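Local structure of Ice-binding protein isoform1a (Antarctomyces psychrotrophicus, 7BWX) at residues A21-A26 with G38-S43; A175-A180 with A193-T198; V32-M37 with L51-L56; L11-S16 with F67-T72; T186-L191 with T203-N208. The protein binds to ice as a right-handed beta-solenoid antifreeze protein, probably by engaging specific water molecules of the ice prism planes. The protein carries 1 engineered substitution. One frame throughout, in Å; residues are numbered along the deposited sequence.

All five contacts belong to one right-handed beta-helix, the alpha-helix along it and the N-terminal loop. Interactions 1 and 2, with centres about 10 Å apart, meet where Gln23 N probably bonds to Ser195 O, and strands 25-28 and 197-200 are neighbours in one sheet. Interactions 3 and 5, also about 10 Å apart between centres, join through strands 32-34 and 203-205. Thus coils from the start and end of the chain lie side by side. Interaction 4 brings in the helix and the N-terminal loop: Phe67 packs on Pro22 of interaction 1, Arg71 reaches Ala175 O of interaction 2, and from the loop Ser16 OG probably bonds to Asp36 OD2 of interaction 3. Interactions 2 and 3 do not touch.

Interaction 1 of 5, residues A21-A26 with G38-S43; sequences APQGVA and GTTGTS
Pro22 O is gripped from several directions: Thr40 OG1 donates to it at 3.2 Å, Thr40 N adds a weak bond, and a water donates at 2.9 Å. That water also bonds to Thr42 OG1, bridging the two loops. Thr40 OG1 comes in nearly side-on to the carbonyl, with a C=O...O angle of 95°, and lies against the proline, 3.2 Å from Pro22 CB. These are adjacent corners of the right-handed beta-helix, next to parallel strands; Ala21 N, in the first residue of the type I beta turn 21-24, donates to Gly38 O (3.0 Å). Thr39 organises the second corner. With chi1 at 76°, its OG1 sits between backbone N and carbonyl carbon, donating to Thr42 O at 2.6 Å and accepting from Gly41 N as an ST turn, while CG2 rests on Gly24 CA at 3.9 Å. A valine in place of Thr39 would probably leave Gly41 N and Thr42 O without this mate and let the turn relax. Thr42 CG2 presses on Gly24 CA from the other loop, 3.5 Å away, where any beta carbon on the glycine would clash. Phe67 of helix 61-79 packs on both Pro22 and Thr40.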
# COMPACT_ATOMS: atom_id res chain seq x y z
N ALA A 21 2.59 -11.28 -0.28
CA ALA A 21 1.67 -11.73 -1.34
C ALA A 21 1.61 -13.23 -1.28
O ALA A 21 2.63 -13.89 -1.38
CB ALA A 21 2.15 -11.28 -2.66
N PRO A 22 0.39 -13.79 -1.21
CA PRO A 22 0.29 -15.23 -1.07
C PRO A 22 0.87 -15.95 -2.29
O PRO A 22 1.60 -16.96 -2.13
CB PRO A 22 -1.20 -15.46 -0.91
CG PRO A 22 -1.87 -14.20 -1.43
CD PRO A 22 -0.88 -13.08 -1.17
N GLN A 23 0.59 -15.45 -3.49
CA GLN A 23 0.94 -16.14 -4.74
C GLN A 23 2.21 -15.55 -5.37
O GLN A 23 2.39 -15.70 -6.60
CB GLN A 23 -0.25 -16.18 -5.69
CG GLN A 23 -1.51 -16.85 -5.14
CD GLN A 23 -1.36 -18.06 -4.26
OE1 GLN A 23 -0.58 -19.00 -4.53
NE2 GLN A 23 -2.14 -18.07 -3.19
N GLY A 24 3.09 -14.95 -4.57
CA GLY A 24 4.48 -14.73 -4.96
C GLY A 24 4.82 -13.25 -5.16
O GLY A 24 3.89 -12.41 -5.28
N VAL A 25 6.10 -12.97 -5.19
CA VAL A 25 6.66 -11.63 -5.52
C VAL A 25 7.60 -11.87 -6.70
O VAL A 25 8.45 -12.79 -6.63
CB VAL A 25 7.40 -11.01 -4.33
CG1 VAL A 25 7.94 -9.65 -4.72
CG2 VAL A 25 6.55 -10.90 -3.09
N ALA A 26 7.36 -11.18 -7.79
CA ALA A 26 8.14 -11.30 -9.03
C ALA A 26 8.82 -9.95 -9.24
O ALA A 26 8.10 -8.99 -9.50
CB ALA A 26 7.25 -11.65 -10.21
N GLY A 38 7.26 -11.70 2.32
CA GLY A 38 6.75 -13.06 2.48
C GLY A 38 5.70 -13.44 1.47
O GLY A 38 5.10 -12.59 0.82
N THR A 39 5.46 -14.74 1.44
CA THR A 39 4.40 -15.38 0.66
C THR A 39 3.83 -16.51 1.52
O THR A 39 4.44 -16.85 2.53
CB THR A 39 4.96 -15.97 -0.63
OG1 THR A 39 5.67 -17.18 -0.33
CG2 THR A 39 5.91 -15.05 -1.35
N THR A 40 2.77 -17.14 1.06
CA THR A 40 2.17 -18.30 1.74
C THR A 40 2.67 -19.60 1.10
O THR A 40 2.01 -20.63 1.30
CB THR A 40 0.66 -18.13 1.81
OG1 THR A 40 0.11 -17.96 0.50
CG2 THR A 40 0.28 -16.95 2.68
N GLY A 41 3.85 -19.61 0.50
CA GLY A 41 4.41 -20.86 -0.09
C GLY A 41 4.98 -20.65 -1.48
O GLY A 41 5.95 -21.33 -1.86
N THR A 42 4.41 -19.76 -2.27
CA THR A 42 4.93 -19.47 -3.61
C THR A 42 6.35 -18.89 -3.50
O THR A 42 6.60 -18.05 -2.64
CB THR A 42 3.98 -18.49 -4.31
OG1 THR A 42 2.67 -19.08 -4.30
CG2 THR A 42 4.43 -18.14 -5.70
N SER A 43 7.25 -19.32 -4.39
CA SER A 43 8.64 -18.85 -4.45
C SER A 43 8.66 -17.39 -4.93
O SER A 43 7.66 -16.94 -5.57
CB SER A 43 9.45 -19.74 -5.34
OG SER A 43 9.06 -19.50 -6.68
O HOH W 1 1.38 -19.83 -1.80

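Interaction 2 of 5, residues A175-A180 with A193-T198; sequences ANALIA and AGSAVT
Residues 175-180 and 193-198 are corresponding corners of neighbouring beta-helix coils, each running into a strand of a parallel sheet where Ile179 pairs with Val197 and Ala180 with Thr198. The strand bonds are regular: Ile179 N donates to Ala196 O at 3.1 Å, and Thr198 N to Ile179 O at 2.9 Å. At the corner the pattern distorts. Ala177 O takes Ser195 N from well above its carbonyl plane (3.2 Å, 55° out of it), and Gly194 N adds a weak bond to the same oxygen. CA-H...O contacts fill in between, among them Gly194 CA to Asn176 O; a beta carbon on Gly194 would run into that oxygen, and the missing side chain allows the close approach here. Apolar contacts lie on two sides. In the buried interior Ile179 extends its CG1 branch toward the start of the other segment, placing CD1 4.0 Å from Ala193 CB, and its CB faces Val197 CG2. On the outer side Leu178 CG lies anti to the backbone N (chi1 -173°), which carries CD1 over the neighbouring coil to 3.9 Å from Ala196 CB. A polar atom closes this flank: Thr198 OG1 lies 3.2 Å from Ala180 CB.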
# COMPACT_ATOMS: atom_id res chain seq x y z
N ALA A 175 -4.40 -4.45 -1.05
CA ALA A 175 -5.18 -4.75 -2.26
C ALA A 175 -5.84 -6.13 -2.15
O ALA A 175 -5.21 -7.07 -1.69
CB ALA A 175 -4.27 -4.71 -3.44
N ASN A 176 -7.03 -6.25 -2.71
CA ASN A 176 -7.77 -7.52 -2.77
C ASN A 176 -7.03 -8.50 -3.66
O ASN A 176 -7.00 -9.69 -3.34
CB ASN A 176 -9.15 -7.27 -3.30
CG ASN A 176 -10.03 -8.49 -3.15
OD1 ASN A 176 -10.27 -8.90 -2.03
ND2 ASN A 176 -10.46 -9.05 -4.27
N ALA A 177 -6.42 -8.01 -4.73
CA ALA A 177 -5.75 -8.86 -5.74
C ALA A 177 -4.31 -8.34 -5.97
O ALA A 177 -3.53 -8.39 -5.04
CB ALA A 177 -6.60 -8.88 -6.96
N LEU A 178 -3.98 -7.92 -7.18
CA LEU A 178 -2.58 -7.71 -7.62
C LEU A 178 -2.09 -6.35 -7.14
O LEU A 178 -2.91 -5.40 -7.15
CB LEU A 178 -2.52 -7.74 -9.14
CG LEU A 178 -1.12 -7.72 -9.75
CD1 LEU A 178 -0.45 -9.06 -9.48
CD2 LEU A 178 -1.17 -7.46 -11.26
N ILE A 179 -0.80 -6.25 -6.79
CA ILE A 179 -0.12 -4.93 -6.67
C ILE A 179 1.03 -4.96 -7.64
O ILE A 179 1.89 -5.82 -7.49
CB ILE A 179 0.33 -4.58 -5.25
CG1 ILE A 179 -0.84 -4.55 -4.29
CG2 ILE A 179 1.06 -3.22 -5.23
CD1 ILE A 179 -0.47 -4.40 -2.86
N ALA A 180 1.06 -4.03 -8.58
CA ALA A 180 2.15 -3.88 -9.57
C ALA A 180 2.80 -2.50 -9.35
O ALA A 180 2.13 -1.48 -9.47
CB ALA A 180 1.64 -4.03 -10.96
N ALA A 193 -0.68 -7.58 -0.76
CA ALA A 193 -1.48 -8.03 -1.92
C ALA A 193 -2.30 -9.26 -1.54
O ALA A 193 -1.87 -9.99 -0.63
CB ALA A 193 -0.63 -8.36 -3.10
N GLY A 194 -3.43 -9.43 -2.21
CA GLY A 194 -4.26 -10.63 -2.04
C GLY A 194 -3.89 -11.71 -3.06
O GLY A 194 -4.38 -12.84 -2.93
N SER A 195 -3.10 -11.37 -4.09
CA SER A 195 -2.63 -12.36 -5.10
C SER A 195 -1.10 -12.32 -5.20
O SER A 195 -0.45 -13.05 -4.44
CB SER A 195 -3.32 -12.16 -6.44
OG SER A 195 -3.10 -10.87 -7.00
N ALA A 196 -0.54 -11.53 -6.12
CA ALA A 196 0.91 -11.39 -6.33
C ALA A 196 1.30 -9.92 -6.20
O ALA A 196 0.43 -9.04 -6.28
CB ALA A 196 1.32 -11.96 -7.66
N VAL A 197 2.58 -9.69 -5.95
CA VAL A 197 3.21 -8.35 -6.09
C VAL A 197 4.21 -8.44 -7.24
O VAL A 197 5.05 -9.37 -7.24
CB VAL A 197 3.88 -7.92 -4.79
CG1 VAL A 197 4.76 -6.68 -4.99
CG2 VAL A 197 2.86 -7.67 -3.72
N THR A 198 4.14 -7.52 -8.19
CA THR A 198 5.19 -7.39 -9.23
C THR A 198 5.97 -6.10 -8.97
O THR A 198 5.33 -5.06 -8.60
CB THR A 198 4.67 -7.42 -10.66
OG1 THR A 198 3.92 -6.23 -10.93
CG2 THR A 198 3.81 -8.64 -10.90

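Interaction 3 of 5, residues V32-M37 with L51-L56; sequences VINGDM and LITGQL
Parallel coils of the right-handed beta-helix stack here, with Val32 and Ile33 beside Leu51 and Ile52, and Met37 beside Leu56 after the bend. Ile33 N donates almost straight to Leu51 O (2.9 Å, 173°), and Thr53 N returns to Ile33 O. At the bend the backbone gives only a weak bond, Gly54 N to Gly35 O, and a side chain supplements it: Asp36 OD1 accepts Gln55 N at 2.7 Å, met from above the carboxylate plane, before Met37 N resumes the strand pattern with Gln55 O. Asp36 and Gln55 extend alongside each other in the same direction, their flat ends turned about 80° apart; a water donates to Asp36 OD2 at 2.7 Å and, more weakly, to Gln55 OE1. Gly54 makes this close fit possible, since a beta carbon there would collide with Gly35 O and Asp36 OD1. On the inner face Met37 stretches inward, CG anti to the backbone N (chi1 -176°), then bends at its end. CE thereby touches Ile52 CG2, tightly at 3.3 Å, and, at about a right angle to it, Leu56 CD1 at 3.7 Å. Ile52 CD1 in turn lies against Met37 CB at 3.8 Å. Phe47 packs on both Met37 and Ile52; on the other flank strand 203-205 borders strand 32-34, with Val204 against Ile33, and Asp36 OD2 also bonds Ser16 OG in the loop before strand 19-20.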
# COMPACT_ATOMS: atom_id res chain seq x y z
N VAL A 32 15.03 -2.50 -3.77
CA VAL A 32 15.39 -2.54 -2.34
C VAL A 32 14.12 -2.51 -1.52
O VAL A 32 13.33 -1.51 -1.57
CB VAL A 32 16.33 -1.37 -1.97
CG1 VAL A 32 16.57 -1.37 -0.48
CG2 VAL A 32 17.61 -1.47 -2.75
N ILE A 33 13.90 -3.58 -0.79
CA ILE A 33 12.79 -3.68 0.19
C ILE A 33 13.35 -3.50 1.59
O ILE A 33 14.03 -4.43 2.08
CB ILE A 33 12.03 -5.02 0.09
CG1 ILE A 33 11.58 -5.35 -1.34
CG2 ILE A 33 10.89 -5.01 1.07
CD1 ILE A 33 10.63 -4.36 -1.95
N ASN A 34 13.06 -2.36 2.21
CA ASN A 34 13.47 -2.09 3.61
C ASN A 34 12.33 -2.51 4.53
O ASN A 34 11.55 -1.67 4.98
CB ASN A 34 13.90 -0.63 3.84
CG ASN A 34 15.07 -0.25 2.97
OD1 ASN A 34 16.08 -0.96 2.97
ND2 ASN A 34 14.91 0.83 2.20
N GLY A 35 12.25 -3.80 4.78
CA GLY A 35 11.14 -4.45 5.47
C GLY A 35 11.22 -5.95 5.25
O GLY A 35 12.09 -6.40 4.53
N ASP A 36 10.28 -6.65 5.82
CA ASP A 36 10.16 -8.11 5.66
C ASP A 36 9.47 -8.38 4.33
O ASP A 36 8.76 -7.47 3.80
CB ASP A 36 9.40 -8.70 6.84
CG ASP A 36 10.10 -8.58 8.18
OD1 ASP A 36 11.31 -8.31 8.20
OD2 ASP A 36 9.41 -8.80 9.19
N MET A 37 9.65 -9.57 3.80
CA MET A 37 8.97 -10.01 2.57
C MET A 37 8.48 -11.43 2.79
O MET A 37 9.17 -12.23 3.47
CB MET A 37 9.88 -9.98 1.34
CG MET A 37 9.15 -10.35 0.06
SD MET A 37 10.08 -9.71 -1.35
CE MET A 37 11.58 -10.66 -1.19
N LEU A 51 16.93 -6.86 -3.53
CA LEU A 51 17.28 -7.35 -2.19
C LEU A 51 16.34 -6.86 -1.12
O LEU A 51 15.58 -5.87 -1.33
CB LEU A 51 18.71 -6.97 -1.90
CG LEU A 51 19.03 -5.51 -1.74
CD1 LEU A 51 18.93 -5.10 -0.31
CD2 LEU A 51 20.48 -5.31 -2.15
N ILE A 52 16.34 -7.56 -0.01
CA ILE A 52 15.53 -7.13 1.14
C ILE A 52 16.44 -7.00 2.33
O ILE A 52 17.37 -7.83 2.46
CB ILE A 52 14.33 -8.07 1.39
CG1 ILE A 52 14.60 -9.09 2.46
CG2 ILE A 52 13.88 -8.73 0.10
CD1 ILE A 52 13.35 -9.70 2.96
N THR A 53 16.14 -6.05 3.20
CA THR A 53 17.02 -5.77 4.34
C THR A 53 16.37 -6.35 5.58
O THR A 53 17.02 -6.34 6.59
CB THR A 53 17.30 -4.27 4.41
OG1 THR A 53 16.06 -3.58 4.64
CG2 THR A 53 17.91 -3.80 3.12
N GLY A 54 15.09 -6.72 5.52
CA GLY A 54 14.44 -7.32 6.70
C GLY A 54 14.49 -8.83 6.58
O GLY A 54 15.39 -9.34 5.94
N GLN A 55 13.50 -9.52 7.10
CA GLN A 55 13.49 -11.01 7.13
C GLN A 55 12.61 -11.54 5.99
O GLN A 55 11.53 -10.98 5.76
CB GLN A 55 12.98 -11.49 8.48
CG GLN A 55 13.95 -11.26 9.64
CD GLN A 55 13.41 -11.89 10.90
OE1 GLN A 55 12.94 -11.20 11.81
NE2 GLN A 55 13.39 -13.22 10.94
N LEU A 56 13.03 -12.62 5.37
CA LEU A 56 12.25 -13.33 4.35
C LEU A 56 11.42 -14.40 5.08
O LEU A 56 11.96 -15.13 5.91
CB LEU A 56 13.27 -13.87 3.36
CG LEU A 56 12.77 -14.39 2.03
CD1 LEU A 56 11.81 -13.41 1.34
CD2 LEU A 56 13.96 -14.70 1.15
O HOH W 2 10.31 -10.78 10.82

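Interaction 4 of 5, residues L11-S16 with F67-T72; sequences LGAASS and FADSRT
Asp69 of helix 61-79 reaches across to the N-terminal loop, where a short 3-10 segment, Ala13 and Ala14, packs against the helix that runs alongside the beta-helix. The tight part of the contact is the grip of Asp69, on the partly exposed side with Gly12 and Ala13. Ala13 N donates to Asp69 OD2 at 2.7 Å, almost perfectly straight at 178°, and uses the oxygen's anti lone pair, the one away from OD1. Asp69 CB meanwhile presses on Leu11 O at 3.3 Å, and Gly12 CA passes OD2 at 3.5 Å; a beta carbon on Gly12 would strike that oxygen. The torsion chi1 of -69° sets CG opposite the carbonyl carbon, which aims the carboxylate at the loop, while OD1 is held within the helix by Gln65 NE2. An alanine replacing Asp69 would probably leave Ala13 N without its acceptor and the 3-10 segment less firmly pinned to the helix. The buried side is looser: only methyl and methylene groups meet there, Ala14 CB to Ser70 CB at 4.2 Å. Leu11, also buried, turns to Ala73 and to Ile174 of the beta-helix. Ser70 spends its hydroxyl within the helix: OG donates to Phe67 O at 2.7 Å and accepts Arg71 NE at 3.1 Å, lying in the guanidinium plane.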
# COMPACT_ATOMS: atom_id res chain seq x y z
N LEU A 11 -2.60 -4.01 11.64
CA LEU A 11 -2.05 -4.91 10.59
C LEU A 11 -1.46 -6.16 11.26
O LEU A 11 -1.01 -7.03 10.53
CB LEU A 11 -0.98 -4.20 9.77
CG LEU A 11 -1.47 -3.05 8.90
CD1 LEU A 11 -0.31 -2.42 8.15
CD2 LEU A 11 -2.52 -3.52 7.95
N GLY A 12 -1.43 -6.21 12.60
CA GLY A 12 -0.92 -7.37 13.34
C GLY A 12 0.45 -7.79 12.84
O GLY A 12 1.37 -6.95 12.72
N ALA A 13 0.62 -9.06 12.49
CA ALA A 13 1.94 -9.57 12.10
C ALA A 13 2.33 -9.05 10.71
O ALA A 13 3.52 -9.19 10.38
CB ALA A 13 2.01 -11.07 12.13
N ALA A 14 1.41 -8.47 9.94
CA ALA A 14 1.75 -7.89 8.60
C ALA A 14 2.50 -6.56 8.77
O ALA A 14 3.05 -6.06 7.77
CB ALA A 14 0.50 -7.71 7.77
N SER A 15 2.55 -5.98 9.98
CA SER A 15 3.03 -4.58 10.17
C SER A 15 4.52 -4.43 9.82
O SER A 15 4.91 -3.31 9.50
CB SER A 15 2.74 -4.09 11.58
OG SER A 15 3.66 -4.74 12.45
N SER A 16 5.32 -5.50 9.82
CA SER A 16 6.76 -5.43 9.53
C SER A 16 7.08 -5.70 8.05
O SER A 16 8.30 -5.59 7.67
CB SER A 16 7.47 -6.37 10.43
OG SER A 16 7.16 -7.72 10.10
N PHE A 67 -0.34 -12.92 6.61
CA PHE A 67 -1.33 -12.89 5.53
C PHE A 67 -2.74 -12.80 6.13
O PHE A 67 -3.58 -11.96 5.68
CB PHE A 67 -1.18 -14.07 4.58
CG PHE A 67 -2.17 -13.96 3.48
CD1 PHE A 67 -2.05 -12.94 2.54
CD2 PHE A 67 -3.28 -14.80 3.43
CE1 PHE A 67 -3.02 -12.79 1.56
CE2 PHE A 67 -4.21 -14.66 2.42
CZ PHE A 67 -4.10 -13.63 1.52
N ALA A 68 -3.05 -13.66 7.08
CA ALA A 68 -4.38 -13.65 7.73
C ALA A 68 -4.64 -12.23 8.26
O ALA A 68 -5.70 -11.68 8.04
CB ALA A 68 -4.43 -14.62 8.85
N ASP A 69 -3.66 -11.65 8.95
CA ASP A 69 -3.81 -10.30 9.55
C ASP A 69 -4.04 -9.26 8.45
O ASP A 69 -4.83 -8.34 8.68
CB ASP A 69 -2.63 -9.96 10.45
CG ASP A 69 -2.57 -10.80 11.76
OD1 ASP A 69 -3.58 -11.55 12.08
OD2 ASP A 69 -1.53 -10.71 12.46
N SER A 70 -3.37 -9.39 7.30
CA SER A 70 -3.53 -8.44 6.18
C SER A 70 -4.97 -8.51 5.69
O SER A 70 -5.58 -7.47 5.37
CB SER A 70 -2.53 -8.67 5.07
OG SER A 70 -2.84 -9.78 4.25
N ARG A 71 -5.53 -9.71 5.61
CA ARG A 71 -6.91 -9.87 5.10
C ARG A 71 -7.91 -9.38 6.15
O ARG A 71 -8.92 -8.78 5.75
CB ARG A 71 -7.17 -11.31 4.68
CG ARG A 71 -6.29 -11.79 3.55
CD ARG A 71 -6.34 -10.89 2.31
NE ARG A 71 -5.23 -9.92 2.32
CZ ARG A 71 -5.11 -8.95 1.41
NH1 ARG A 71 -6.03 -8.78 0.49
NH2 ARG A 71 -4.05 -8.16 1.41
N THR A 72 -7.65 -9.61 7.42
CA THR A 72 -8.49 -9.10 8.53
C THR A 72 -8.57 -7.56 8.42
O THR A 72 -9.66 -6.95 8.57
CB THR A 72 -7.94 -9.57 9.87
OG1 THR A 72 -7.90 -11.02 9.91
CG2 THR A 72 -8.74 -9.03 11.05

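Interaction 5 of 5, residues T186-L191 with T203-N208; sequences TINGAL and TVTVQN
Val204 pairs with Ile187 in parallel strands of adjoining beta-helix coils, and its side chain heads into the buried interior beside that of Ile187. Its CB stands 4.6 Å from Ile187 CB. From there the two branches part. CG1, opposite the backbone N (chi1 -179°), reaches the corner of the other coil and comes 3.8 Å from Gly189 O. CG2 faces two methyls on one side, Ile187 CD1 and Leu191 CD1, each 4.1 Å away, the latter belonging to the strand beyond the corner. The backbones hold this in place: Ile187 N donates to Thr203 O, and Thr205 N to Ile187 O, both at 2.9 Å. Where the chain turns at Asn188 and Gly189, Gly189 N meets Thr205 O from 44° above its carbonyl plane. On the opposite face Thr186, Thr203, Asn188 and Thr205 stand together; Asn188 OD1 lies 3.6 Å from Thr205 CB, while its ND2 binds Glu170 OE2. Thr205 OG1 is taken by Asn34 ND2. The pair thus sits between strand 168-170, whose Leu169 packs on Ile187, and strand 32-34, whose Ile33 packs on Val204.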
# COMPACT_ATOMS: atom_id res chain seq x y z
N THR A 186 8.39 4.34 -5.82
CA THR A 186 8.91 4.32 -4.44
C THR A 186 7.72 4.38 -3.50
O THR A 186 6.67 5.02 -3.84
CB THR A 186 9.94 5.43 -4.20
OG1 THR A 186 9.34 6.70 -4.39
CG2 THR A 186 11.14 5.28 -5.12
N ILE A 187 7.87 3.74 -2.36
CA ILE A 187 6.81 3.61 -1.35
C ILE A 187 7.45 3.74 0.03
O ILE A 187 8.40 3.01 0.35
CB ILE A 187 6.03 2.27 -1.52
CG1 ILE A 187 5.35 2.16 -2.87
CG2 ILE A 187 5.01 2.11 -0.40
CD1 ILE A 187 6.17 1.43 -3.92
N ASN A 188 6.92 4.65 0.82
CA ASN A 188 7.08 4.71 2.28
C ASN A 188 5.80 4.15 2.85
O ASN A 188 4.77 4.88 2.90
CB ASN A 188 7.34 6.13 2.80
CG ASN A 188 8.77 6.58 2.51
OD1 ASN A 188 9.71 5.75 2.40
ND2 ASN A 188 8.96 7.88 2.35
N GLY A 189 5.85 2.86 3.18
CA GLY A 189 4.66 2.09 3.57
C GLY A 189 4.87 0.64 3.26
O GLY A 189 5.98 0.12 3.54
N ALA A 190 3.89 0.01 2.65
CA ALA A 190 3.89 -1.46 2.49
C ALA A 190 2.97 -1.86 1.34
O ALA A 190 2.03 -1.11 1.07
CB ALA A 190 3.47 -2.09 3.78
N LEU A 191 3.29 -2.97 0.69
CA LEU A 191 2.50 -3.56 -0.40
C LEU A 191 1.95 -4.91 0.07
O LEU A 191 2.75 -5.87 0.13
CB LEU A 191 3.37 -3.69 -1.66
CG LEU A 191 4.05 -2.40 -2.11
CD1 LEU A 191 4.88 -2.65 -3.33
CD2 LEU A 191 3.07 -1.27 -2.35
N THR A 203 11.75 0.96 -4.56
CA THR A 203 12.20 1.04 -3.16
C THR A 203 10.97 1.09 -2.29
O THR A 203 10.14 1.97 -2.50
CB THR A 203 13.08 2.26 -2.86
OG1 THR A 203 14.11 2.21 -3.83
CG2 THR A 203 13.66 2.23 -1.46
N VAL A 204 10.88 0.19 -1.35
CA VAL A 204 9.77 0.13 -0.37
C VAL A 204 10.39 0.16 1.00
O VAL A 204 11.23 -0.74 1.34
CB VAL A 204 8.93 -1.15 -0.56
CG1 VAL A 204 7.79 -1.16 0.46
CG2 VAL A 204 8.49 -1.32 -1.98
N THR A 205 10.01 1.14 1.78
CA THR A 205 10.50 1.30 3.15
C THR A 205 9.35 1.31 4.14
O THR A 205 8.57 2.29 4.19
CB THR A 205 11.33 2.60 3.26
OG1 THR A 205 12.36 2.52 2.28
CG2 THR A 205 11.91 2.76 4.65
N VAL A 206 9.32 0.33 5.01
CA VAL A 206 8.25 0.24 6.04
C VAL A 206 8.43 1.39 7.04
O VAL A 206 9.53 1.66 7.40
CB VAL A 206 8.26 -1.15 6.70
CG1 VAL A 206 7.26 -1.24 7.83
CG2 VAL A 206 7.99 -2.23 5.65
N GLN A 207 7.34 1.99 7.46
CA GLN A 207 7.30 3.16 8.38
C GLN A 207 6.64 2.76 9.69
O GLN A 207 5.81 1.87 9.65
CB GLN A 207 6.50 4.30 7.74
CG GLN A 207 7.02 4.70 6.36
CD GLN A 207 8.42 5.26 6.41
OE1 GLN A 207 9.35 4.82 5.71
NE2 GLN A 207 8.60 6.23 7.28
N ASN A 208 6.95 3.47 10.77
CA ASN A 208 6.36 3.29 12.12
C ASN A 208 5.63 4.57 12.58
O ASN A 208 5.83 5.64 11.93
CB ASN A 208 7.46 2.85 13.08
CG ASN A 208 8.15 1.61 12.53
OD1 ASN A 208 9.31 1.65 12.14
ND2 ASN A 208 7.42 0.52 12.46